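Local coordinates for WbbM protein (Klebsiella pneumoniae, PDB 6U4B) that is a trimeric bifunctional glycosyltransferase that polymerises an O-antigen glycan, pairing a DUF4422 region with a family 8 transferase region that binds magnesium, at residues R104-F109 with E130-I135; I180-A185 with D239-N244; A413-L418 with L523-Y528. All blocks are in the same frame, centred on the assembly; numbering follows the deposited sequence.

Overall arrangement
The three contacts follow one another along the chain, each closing before the next opens. Interactions 1 and 2 both fall in the DUF4422 region, their centres about 37 Å apart: interaction 1 sets the loop after strand 97-102 against helix 130-135, and interaction 2 joins the start of helix 180-193 to the end of helix 220-240 and the turn that follows it. Interaction 3 belongs to the family 8 transferase region, its centre about 48 Å from that of interaction 1 and about 60 Å from that of interaction 2. This separation matches a bifunctional enzyme built from two units, each with its own eight-stranded mixed sheet; interaction 3 adjoins a small three-stranded sheet and alone lies near a magnesium site.

Interaction 1 (R104-F109 with E130-I135); sequences RRHLNF and EEYEKI
His106 and Tyr132 meet through one polar contact, and it carries most of this interface. ND1 of His106 lies 2.6 Å from the Tyr132 hydroxyl, OH, in a hydrogen bond with an angle of 155° in which either group could be the donor. The imidazole nitrogen sits at the edge of the phenol ring, near its plane, and the hydroxyl likewise lies near the plane of the imidazole. Tyr132 reaches the loop because its CG stands anti to the backbone N (chi1 173°), which sends the ring away from the helix. The same hydroxyl is also hydrogen-bonded to Thr283 OG1, so two partners fix the buried phenol oxygen.

The two rings approach only by their rims, centroids 5.7 Å apart and planes inclined at 57°, so they do not stack. More loosely, Asn108 OD1 comes to 4.1 Å from the Ile135 carbonyl O; this amide oxygen is bonded to Ser110 OG.

Backbone bonds tie Arg104, His106 and Asn108 to Val285, Thr283 and Gln281 of strand 277-285, while the Tyr132 ring meets His125 of strand 122-125 and Phe136. Helix 130-135 is thus joined to strand 277-285 through the loop that follows strand 97-102.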
# COMPACT_ATOMS: atom_id res chain seq x y z
N ARG A 104 -35.34 -30.18 -12.57
CA ARG A 104 -35.40 -31.62 -12.75
C ARG A 104 -36.83 -32.15 -12.70
O ARG A 104 -37.03 -33.37 -12.66
CB ARG A 104 -34.53 -32.33 -11.70
CG ARG A 104 -33.09 -32.51 -12.13
CD ARG A 104 -32.19 -32.88 -10.96
NE ARG A 104 -32.53 -34.17 -10.37
CZ ARG A 104 -31.84 -34.73 -9.38
NH1 ARG A 104 -32.21 -35.90 -8.89
NH2 ARG A 104 -30.79 -34.10 -8.87
N ARG A 105 -37.82 -31.27 -12.68
CA ARG A 105 -39.23 -31.65 -12.71
C ARG A 105 -39.93 -30.80 -13.76
O ARG A 105 -39.87 -29.56 -13.68
CB ARG A 105 -39.88 -31.48 -11.34
CG ARG A 105 -39.38 -32.45 -10.28
CD ARG A 105 -39.73 -31.97 -8.89
NE ARG A 105 -39.48 -32.99 -7.87
CZ ARG A 105 -38.33 -33.12 -7.21
NH1 ARG A 105 -37.31 -32.31 -7.47
NH2 ARG A 105 -38.20 -34.07 -6.30
N HIS A 106 -40.56 -31.45 -14.72
CA HIS A 106 -41.16 -30.76 -15.86
C HIS A 106 -42.59 -31.26 -16.06
O HIS A 106 -43.08 -32.12 -15.32
CB HIS A 106 -40.32 -30.97 -17.13
CG HIS A 106 -38.89 -30.56 -16.98
ND1 HIS A 106 -37.84 -31.41 -17.23
CD2 HIS A 106 -38.34 -29.38 -16.60
CE1 HIS A 106 -36.70 -30.78 -17.01
NE2 HIS A 106 -36.98 -29.54 -16.63
N LEU A 107 -43.25 -30.71 -17.07
CA LEU A 107 -44.60 -31.12 -17.44
C LEU A 107 -44.57 -31.94 -18.72
O LEU A 107 -43.77 -31.67 -19.62
CB LEU A 107 -45.51 -29.90 -17.62
CG LEU A 107 -45.76 -29.01 -16.40
CD1 LEU A 107 -46.38 -27.70 -16.85
CD2 LEU A 107 -46.66 -29.72 -15.40
N ASN A 108 -45.45 -32.94 -18.79
CA ASN A 108 -45.60 -33.76 -19.98
C ASN A 108 -46.62 -33.09 -20.90
O ASN A 108 -47.81 -33.06 -20.59
CB ASN A 108 -46.04 -35.17 -19.59
CG ASN A 108 -46.31 -36.06 -20.80
OD1 ASN A 108 -46.03 -35.70 -21.94
ND2 ASN A 108 -46.86 -37.24 -20.54
N PHE A 109 -46.14 -32.55 -22.02
CA PHE A 109 -46.99 -31.88 -22.99
C PHE A 109 -47.45 -32.80 -24.12
O PHE A 109 -48.18 -32.34 -25.00
CB PHE A 109 -46.26 -30.67 -23.58
CG PHE A 109 -45.81 -29.67 -22.56
CD1 PHE A 109 -44.53 -29.71 -22.05
CD2 PHE A 109 -46.68 -28.68 -22.11
CE1 PHE A 109 -44.11 -28.79 -21.11
CE2 PHE A 109 -46.26 -27.76 -21.17
CZ PHE A 109 -44.98 -27.81 -20.67
N GLU A 130 -32.14 -36.82 -25.19
CA GLU A 130 -33.01 -36.53 -26.33
C GLU A 130 -34.29 -37.36 -26.28
O GLU A 130 -35.34 -36.88 -26.72
CB GLU A 130 -32.25 -36.76 -27.64
CG GLU A 130 -31.46 -35.54 -28.10
CD GLU A 130 -30.50 -35.85 -29.24
OE1 GLU A 130 -29.29 -36.02 -28.97
OE2 GLU A 130 -30.96 -35.94 -30.40
N GLU A 131 -34.22 -38.59 -25.77
CA GLU A 131 -35.44 -39.39 -25.62
C GLU A 131 -36.38 -38.78 -24.60
O GLU A 131 -37.61 -38.80 -24.79
CB GLU A 131 -35.08 -40.82 -25.22
CG GLU A 131 -36.29 -41.71 -24.98
CD GLU A 131 -35.96 -42.95 -24.17
OE1 GLU A 131 -34.83 -43.03 -23.64
OE2 GLU A 131 -36.83 -43.84 -24.07
N TYR A 132 -35.83 -38.24 -23.51
CA TYR A 132 -36.65 -37.59 -22.49
C TYR A 132 -37.48 -36.46 -23.08
O TYR A 132 -38.69 -36.37 -22.85
CB TYR A 132 -35.74 -37.07 -21.36
CG TYR A 132 -36.44 -36.24 -20.31
CD1 TYR A 132 -37.16 -36.84 -19.29
CD2 TYR A 132 -36.35 -34.85 -20.32
CE1 TYR A 132 -37.79 -36.09 -18.31
CE2 TYR A 132 -36.98 -34.09 -19.35
CZ TYR A 132 -37.70 -34.71 -18.35
OH TYR A 132 -38.33 -33.96 -17.38
N GLU A 133 -36.84 -35.59 -23.86
CA GLU A 133 -37.54 -34.46 -24.45
C GLU A 133 -38.53 -34.90 -25.52
O GLU A 133 -39.52 -34.21 -25.78
CB GLU A 133 -36.53 -33.47 -25.03
CG GLU A 133 -35.65 -32.81 -23.98
CD GLU A 133 -34.45 -32.09 -24.57
OE1 GLU A 133 -33.46 -32.76 -24.93
OE2 GLU A 133 -34.51 -30.85 -24.70
N LYS A 134 -38.29 -36.06 -26.15
CA LYS A 134 -39.19 -36.55 -27.18
C LYS A 134 -40.45 -37.16 -26.58
O LYS A 134 -41.57 -36.83 -27.00
CB LYS A 134 -38.47 -37.58 -28.06
CG LYS A 134 -39.31 -38.12 -29.21
CD LYS A 134 -39.47 -37.10 -30.32
CE LYS A 134 -40.29 -37.65 -31.48
NZ LYS A 134 -41.74 -37.80 -31.14
N ILE A 135 -40.31 -38.05 -25.60
CA ILE A 135 -41.47 -38.78 -25.09
C ILE A 135 -42.38 -37.86 -24.28
O ILE A 135 -43.60 -38.05 -24.24
CB ILE A 135 -41.04 -40.01 -24.28
CG1 ILE A 135 -40.34 -39.59 -22.98
CG2 ILE A 135 -40.14 -40.91 -25.11
CD1 ILE A 135 -40.03 -40.76 -22.06

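Interaction 2 (I180-A185 with D239-N244); sequences IRDYQA and DAISMN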
# COMPACT_ATOMS: atom_id res chain seq x y z
N ILE A 180 -49.65 -22.04 10.91
CA ILE A 180 -50.91 -21.60 10.33
C ILE A 180 -51.15 -20.11 10.50
O ILE A 180 -51.87 -19.51 9.71
CB ILE A 180 -52.07 -22.43 10.93
CG1 ILE A 180 -53.36 -22.19 10.14
CG2 ILE A 180 -52.25 -22.12 12.40
CD1 ILE A 180 -53.25 -22.54 8.67
N ARG A 181 -50.53 -19.49 11.52
CA ARG A 181 -50.69 -18.05 11.71
C ARG A 181 -50.19 -17.27 10.50
O ARG A 181 -50.72 -16.20 10.19
CB ARG A 181 -49.95 -17.61 12.97
CG ARG A 181 -48.43 -17.54 12.83
CD ARG A 181 -47.77 -17.11 14.13
NE ARG A 181 -47.90 -18.13 15.17
CZ ARG A 181 -46.99 -19.06 15.41
NH1 ARG A 181 -47.19 -19.95 16.37
NH2 ARG A 181 -45.87 -19.11 14.69
N ASP A 182 -49.19 -17.80 9.79
CA ASP A 182 -48.71 -17.14 8.58
C ASP A 182 -49.74 -17.22 7.46
O ASP A 182 -49.97 -16.24 6.75
CB ASP A 182 -47.39 -17.76 8.13
CG ASP A 182 -46.30 -17.65 9.19
OD1 ASP A 182 -46.33 -16.69 9.99
OD2 ASP A 182 -45.42 -18.54 9.23
N TYR A 183 -50.37 -18.38 7.30
CA TYR A 183 -51.41 -18.53 6.28
C TYR A 183 -52.66 -17.76 6.66
O TYR A 183 -53.32 -17.17 5.79
CB TYR A 183 -51.72 -20.01 6.06
CG TYR A 183 -52.76 -20.29 5.00
CD1 TYR A 183 -53.87 -21.07 5.27
CD2 TYR A 183 -52.63 -19.76 3.72
CE1 TYR A 183 -54.83 -21.33 4.30
CE2 TYR A 183 -53.58 -20.00 2.74
CZ TYR A 183 -54.67 -20.79 3.04
OH TYR A 183 -55.62 -21.04 2.06
N GLN A 184 -53.01 -17.75 7.95
CA GLN A 184 -54.13 -16.93 8.41
C GLN A 184 -53.91 -15.46 8.08
O GLN A 184 -54.85 -14.77 7.68
CB GLN A 184 -54.33 -17.11 9.92
CG GLN A 184 -54.95 -18.43 10.33
CD GLN A 184 -55.13 -18.54 11.83
OE1 GLN A 184 -54.15 -18.66 12.57
NE2 GLN A 184 -56.37 -18.49 12.28
N ALA A 185 -52.68 -14.98 8.25
CA ALA A 185 -52.39 -13.58 7.94
C ALA A 185 -52.57 -13.30 6.45
O ALA A 185 -53.06 -12.23 6.07
CB ALA A 185 -50.96 -13.24 8.37
N ASP A 239 -45.52 -7.24 5.71
CA ASP A 239 -45.76 -6.36 6.85
C ASP A 239 -46.55 -7.04 7.95
O ASP A 239 -46.53 -6.56 9.09
CB ASP A 239 -46.51 -5.10 6.39
CG ASP A 239 -45.67 -4.20 5.51
OD1 ASP A 239 -44.48 -4.01 5.82
OD2 ASP A 239 -46.20 -3.68 4.51
N ALA A 240 -47.24 -8.14 7.65
CA ALA A 240 -48.19 -8.74 8.58
C ALA A 240 -47.64 -9.93 9.35
O ALA A 240 -48.26 -10.34 10.34
CB ALA A 240 -49.45 -9.18 7.82
N ILE A 241 -46.50 -10.49 8.95
CA ILE A 241 -45.93 -11.64 9.63
C ILE A 241 -44.50 -11.34 10.06
O ILE A 241 -43.85 -10.42 9.55
CB ILE A 241 -45.95 -12.92 8.76
CG1 ILE A 241 -45.07 -12.76 7.53
CG2 ILE A 241 -47.37 -13.28 8.37
CD1 ILE A 241 -44.99 -14.01 6.68
N SER A 242 -44.03 -12.13 11.02
CA SER A 242 -42.64 -12.06 11.47
C SER A 242 -42.20 -13.47 11.83
O SER A 242 -42.88 -14.16 12.59
CB SER A 242 -42.49 -11.13 12.67
OG SER A 242 -43.02 -11.72 13.84
N MET A 243 -41.07 -13.89 11.27
CA MET A 243 -40.56 -15.22 11.54
C MET A 243 -40.09 -15.34 12.99
O MET A 243 -39.72 -14.35 13.63
CB MET A 243 -39.41 -15.55 10.60
CG MET A 243 -39.79 -15.45 9.14
SD MET A 243 -38.38 -15.72 8.07
CE MET A 243 -39.20 -16.31 6.60
N ASN A 244 -40.11 -16.57 13.51
CA ASN A 244 -39.73 -16.85 14.89
C ASN A 244 -38.64 -17.92 14.88
O ASN A 244 -38.93 -19.11 15.06
CB ASN A 244 -40.94 -17.29 15.72
CG ASN A 244 -40.58 -17.59 17.16
OD1 ASN A 244 -39.68 -16.98 17.73
ND2 ASN A 244 -41.28 -18.55 17.75
O HOH W 1 -46.35 -14.03 12.09
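Asp182 is the first residue of helix 180-193 to touch the other segment, where its side chain crosses that of Ile241 at about a right angle. Its OD1 lies 3.9 Å from Ile241 CG2, a van der Waals contact between an oxygen and a methyl group. The other oxygen, OD2, is hydrogen-bonded to Tyr246 OH just beyond the second segment, which helps to fix the carboxylate's rotation. A water also links the two segments: it accepts from Ser242 N at 3.2 Å and donates weakly to Asp182 OD1 at 3.4 Å.

One helical turn on, Ala185 points its CB toward the 239-244 segment, where helix 220-240 runs out into a turn. That methyl packs 3.6 Å from Ile241 CG2 and, more loosely, 4.4 Å from Ala240 CB. The same Ile241 branch therefore serves both helix residues: CG2 lies anti to the carbonyl carbon, with CG1 at chi1 64°, and is the part of the side chain turned to the helix. Helix 253-272 adjoins the site through Val253, which touches Asp182 and Met243, and Phe543 of a second subunit packs on Ile241 and Met243, placing the 239-244 side of the contact in a subunit interface of the trimer.

No direct hydrogen bond crosses between the segments. Small methyl groups make the close fit, and the polar link is a water with one weak bond, so the join depends chiefly on apolar shape with a modest contribution from solvent.

Interaction 3 (A413-L418 with L523-Y528); sequences ADLGEL and LEWNVY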
# COMPACT_ATOMS: atom_id res chain seq x y z
N ALA A 413 4.20 -10.38 -16.69
CA ALA A 413 3.97 -9.81 -18.00
C ALA A 413 2.50 -9.93 -18.35
O ALA A 413 1.73 -10.62 -17.67
CB ALA A 413 4.84 -10.49 -19.07
N ASP A 414 2.11 -9.23 -19.42
CA ASP A 414 0.75 -9.30 -19.92
C ASP A 414 0.46 -10.69 -20.46
O ASP A 414 1.13 -11.15 -21.39
CB ASP A 414 0.55 -8.24 -21.00
CG ASP A 414 -0.85 -8.24 -21.59
OD1 ASP A 414 -1.74 -8.93 -21.06
OD2 ASP A 414 -1.06 -7.52 -22.60
N LEU A 415 -0.53 -11.38 -19.87
CA LEU A 415 -0.91 -12.69 -20.37
C LEU A 415 -1.49 -12.62 -21.78
O LEU A 415 -1.58 -13.64 -22.46
CB LEU A 415 -1.92 -13.34 -19.43
CG LEU A 415 -1.39 -14.22 -18.30
CD1 LEU A 415 -2.54 -14.79 -17.48
CD2 LEU A 415 -0.53 -15.34 -18.86
N GLY A 416 -1.89 -11.42 -22.22
CA GLY A 416 -2.50 -11.26 -23.53
C GLY A 416 -1.61 -11.60 -24.70
O GLY A 416 -2.12 -11.94 -25.77
N GLU A 417 -0.29 -11.49 -24.53
CA GLU A 417 0.60 -11.79 -25.65
C GLU A 417 0.69 -13.29 -25.92
O GLU A 417 1.12 -13.68 -27.02
CB GLU A 417 1.99 -11.20 -25.42
CG GLU A 417 2.62 -11.49 -24.07
CD GLU A 417 3.84 -10.62 -23.80
OE1 GLU A 417 4.98 -11.11 -23.97
OE2 GLU A 417 3.66 -9.44 -23.44
N LEU A 418 0.29 -14.14 -24.97
CA LEU A 418 0.15 -15.56 -25.27
C LEU A 418 -0.94 -15.80 -26.30
O LEU A 418 -0.85 -16.76 -27.08
CB LEU A 418 -0.14 -16.35 -23.99
CG LEU A 418 1.02 -16.53 -23.01
CD1 LEU A 418 0.60 -17.42 -21.86
CD2 LEU A 418 2.24 -17.11 -23.72
N LEU A 523 10.80 -20.65 -22.50
CA LEU A 523 10.88 -21.05 -21.10
C LEU A 523 10.58 -19.89 -20.14
O LEU A 523 10.27 -20.14 -18.97
CB LEU A 523 12.27 -21.63 -20.82
CG LEU A 523 12.55 -22.29 -19.47
CD1 LEU A 523 11.49 -23.32 -19.12
CD2 LEU A 523 13.92 -22.93 -19.51
N GLU A 524 10.66 -18.65 -20.62
CA GLU A 524 10.36 -17.50 -19.76
C GLU A 524 8.92 -17.51 -19.26
O GLU A 524 8.61 -16.82 -18.28
CB GLU A 524 10.62 -16.19 -20.52
CG GLU A 524 12.09 -15.89 -20.79
CD GLU A 524 12.69 -16.76 -21.88
OE1 GLU A 524 13.85 -17.18 -21.74
OE2 GLU A 524 11.99 -17.02 -22.89
N TRP A 525 8.03 -18.27 -19.90
CA TRP A 525 6.62 -18.30 -19.54
C TRP A 525 6.29 -19.37 -18.50
O TRP A 525 5.12 -19.50 -18.13
CB TRP A 525 5.76 -18.50 -20.79
CG TRP A 525 5.40 -17.21 -21.44
CD1 TRP A 525 5.83 -16.74 -22.65
CD2 TRP A 525 4.54 -16.20 -20.91
NE1 TRP A 525 5.29 -15.50 -22.90
CE2 TRP A 525 4.49 -15.15 -21.85
CE3 TRP A 525 3.80 -16.08 -19.73
CZ2 TRP A 525 3.73 -14.00 -21.64
CZ3 TRP A 525 3.05 -14.93 -19.52
CH2 TRP A 525 3.02 -13.91 -20.48
N ASN A 526 7.28 -20.13 -18.03
CA ASN A 526 7.04 -21.14 -17.01
C ASN A 526 8.32 -21.41 -16.23
O ASN A 526 8.90 -22.49 -16.34
CB ASN A 526 6.50 -22.43 -17.63
CG ASN A 526 5.82 -23.34 -16.62
OD1 ASN A 526 6.11 -23.28 -15.43
ND2 ASN A 526 4.92 -24.18 -17.10
N VAL A 527 8.76 -20.44 -15.44
CA VAL A 527 10.05 -20.51 -14.75
C VAL A 527 9.82 -21.11 -13.37
O VAL A 527 9.15 -20.50 -12.52
CB VAL A 527 10.72 -19.14 -14.67
CG1 VAL A 527 12.05 -19.23 -13.94
CG2 VAL A 527 10.91 -18.56 -16.07
N TYR A 528 10.37 -22.30 -13.13
CA TYR A 528 10.35 -22.86 -11.79
C TYR A 528 11.13 -21.96 -10.84
O TYR A 528 12.22 -21.47 -11.17
CB TYR A 528 10.97 -24.26 -11.79
CG TYR A 528 10.21 -25.31 -12.56
CD1 TYR A 528 10.59 -25.67 -13.84
CD2 TYR A 528 9.12 -25.96 -11.99
CE1 TYR A 528 9.90 -26.63 -14.55
CE2 TYR A 528 8.42 -26.93 -12.69
CZ TYR A 528 8.82 -27.26 -13.97
OH TYR A 528 8.13 -28.22 -14.67
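Trp525 pushes its indole into the turn formed by 413-418, in the family 8 transferase region, where the residues after strand 409-411 open with an Asx turn: Asp414 OD1 accepts from Gly416 N at 2.8 Å, met from above the carboxylate plane. OD1 is also hydrogen-bonded to Tyr333 OH, and OD2 is salt-bridged to Lys331. This is the downstream side of the DxD motif, whose Asp406 and Asp408 hold magnesium together with His560.

Leu418 and Trp525 approach from opposite directions, and the leucine lies over one face of the indole. Its CD2 methyl makes a CH-pi contact with the five-membered ring, 3.5 Å from the centroid and only 10° off the ring normal. With CG anti to the carbonyl carbon (chi1 -73°), Leu418 extends toward the indole. Around the six-membered ring the others take up different positions. Leu415 crosses obliquely, its CD2 3.7 Å from CZ3 of Trp525, and Ala413 CB is 4.1 Å from Trp525 CH2. Glu417 comes to the edge: its CG is 3.7 Å from CZ2 of Trp525, with the carboxylate plane turned 72° from the indole. Its OE1 forms a salt bridge with Lys557, so the charged end is engaged while the aliphatic part packs.

Val431 of strand 428-432 and Met558 of strand 558-560 also touch the indole. Next in the chain, Asn526 bonds through OD1 to ND1 of His560, making it a second-shell partner of the metal site. At the far rim of the indole, the carbonyl O of Asp414 lies in the ring plane, 3.5 Å from Trp525 CH2.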